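Heat shock protein STI1 (Saccharomyces cerevisiae, PDB 3UPV) binds the C-terminal tails of Hsp70 and Hsp90 as an adaptor between the two chaperones, here through its TPR2B domain in complex with an Hsp70 peptide. Local coordinates at residues 20-23 with 24-27. Sequence-based numbering, arbitrary orientation.
Sequences WPNA and VKAY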
loop_
_atom_site.group_PDB
_atom_site.type_symbol
_atom_site.label_atom_id
_atom_site.label_comp_id
_atom_site.label_asym_id
_atom_site.label_seq_id
_atom_site.Cartn_x
_atom_site.Cartn_y
_atom_site.Cartn_z
ATOM N N TRP A 20 5.996 7.779 11.813
ATOM C CA TRP A 20 4.794 7.109 11.311
ATOM C C TRP A 20 3.496 7.733 11.799
ATOM O O TRP A 20 2.517 7.836 11.007
ATOM C CB TRP A 20 4.814 5.636 11.659
ATOM C CG TRP A 20 6.151 5.012 11.474
ATOM C CD1 TRP A 20 6.872 4.310 12.417
ATOM C CD2 TRP A 20 6.956 5.021 10.281
ATOM N NE1 TRP A 20 8.056 3.886 11.886
ATOM C CE2 TRP A 20 8.158 4.315 10.585
ATOM C CE3 TRP A 20 6.785 5.547 8.985
ATOM C CZ2 TRP A 20 9.172 4.088 9.613
ATOM C CZ3 TRP A 20 7.796 5.358 8.035
ATOM C CH2 TRP A 20 9.002 4.648 8.355
ATOM N N PRO A 21 3.410 8.106 13.086
ATOM C CA PRO A 21 2.112 8.575 13.552
ATOM C C PRO A 21 1.727 9.897 12.905
ATOM O O PRO A 21 0.516 10.105 12.611
ATOM C CB PRO A 21 2.335 8.776 15.059
ATOM C CG PRO A 21 3.341 7.731 15.366
ATOM C CD PRO A 21 4.313 7.892 14.223
ATOM N N ASN A 22 2.713 10.745 12.633
ATOM C CA ASN A 22 2.409 11.988 11.937
ATOM C C ASN A 22 2.082 11.785 10.446
ATOM O O ASN A 22 1.198 12.482 9.938
ATOM C CB ASN A 22 3.511 13.069 12.166
ATOM C CG ASN A 22 3.324 13.801 13.478
ATOM O OD1 ASN A 22 2.178 14.114 13.873
ATOM N ND2 ASN A 22 4.436 14.069 14.188
ATOM N N ALA A 23 2.759 10.836 9.768
ATOM C CA ALA A 23 2.313 10.379 8.442
ATOM C C ALA A 23 0.869 9.903 8.451
ATOM O O ALA A 23 0.120 10.265 7.558
ATOM C CB ALA A 23 3.211 9.268 7.905
ATOM N N VAL A 24 0.466 9.038 9.427
ATOM C CA VAL A 24 -0.925 8.619 9.532
ATOM C C VAL A 24 -1.835 9.835 9.544
ATOM O O VAL A 24 -2.858 9.865 8.808
ATOM C CB VAL A 24 -1.098 7.698 10.779
ATOM C CG1 VAL A 24 -2.561 7.508 11.092
ATOM C CG2 VAL A 24 -0.433 6.346 10.447
ATOM N N LYS A 25 -1.441 10.850 10.336
ATOM C CA LYS A 25 -2.312 11.990 10.542
ATOM C C LYS A 25 -2.434 12.757 9.221
ATOM O O LYS A 25 -3.546 13.148 8.807
ATOM C CB LYS A 25 -1.711 12.850 11.665
ATOM C CG LYS A 25 -2.434 14.060 12.063
ATOM C CD LYS A 25 -2.018 14.362 13.519
ATOM C CE LYS A 25 -2.527 13.271 14.496
ATOM N NZ LYS A 25 -2.152 13.570 15.892
ATOM N N ALA A 26 -1.287 12.944 8.550
ATOM C CA ALA A 26 -1.283 13.681 7.269
ATOM C C ALA A 26 -2.094 12.947 6.206
ATOM O O ALA A 26 -2.820 13.592 5.474
ATOM C CB ALA A 26 0.211 13.970 6.807
ATOM N N TYR A 27 -1.997 11.613 6.134
ATOM C CA TYR A 27 -2.708 10.870 5.110
ATOM C C TYR A 27 -4.201 10.804 5.407
ATOM O O TYR A 27 -5.019 10.740 4.506
ATOM C CB TYR A 27 -2.085 9.483 4.865
ATOM C CG TYR A 27 -0.683 9.603 4.295
ATOM C CD1 TYR A 27 -0.437 10.460 3.193
ATOM C CD2 TYR A 27 0.394 8.870 4.816
ATOM C CE1 TYR A 27 0.833 10.593 2.619
ATOM C CE2 TYR A 27 1.702 8.988 4.191
ATOM C CZ TYR A 27 1.899 9.825 3.128
ATOM O OH TYR A 27 3.163 9.866 2.573
#
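Y27 sets its ring beside A23, one turn earlier in the same helix. Y27 CB lies 3.6 Å from A23 O, and Y27 CG is 3.4 Å from A23 O. With CG anti to its own carbonyl carbon (chi1 -65°), the ring is brought alongside that same oxygen, which approaches it obliquely: Y27 CD2 comes within 3.1 Å of A23 O. One atom further, Y27 CE2 lies about equally far from A23 O (3.9 Å) and the methyl A23 CB (4.0 Å). Beyond this turn the side chain also touches K12 of helix 2-16 and N43 and R44 of helix 38-50, and it packs on an apolar side chain of the bound Hsp70 peptide. Helix 20-33 is the second helix of TPR 7, and A23, packed on Y14, belongs to its close antiparallel pairing with helix 2-16. Replacing this tyrosine by alanine is likely to leave A23 CB without its aromatic neighbour and open a gap beside the peptide. The backbone here makes ordinary i to i+4 helical bonds, Y27 N to A23 O and V24 N to W20 O, each 2.9 Å. V24 CG2 sits 3.4 Å from W20 O. On the outer side K25 CB rests 3.4 Å from N22 O, while N22 ND2 turns back to bond D19 OD1.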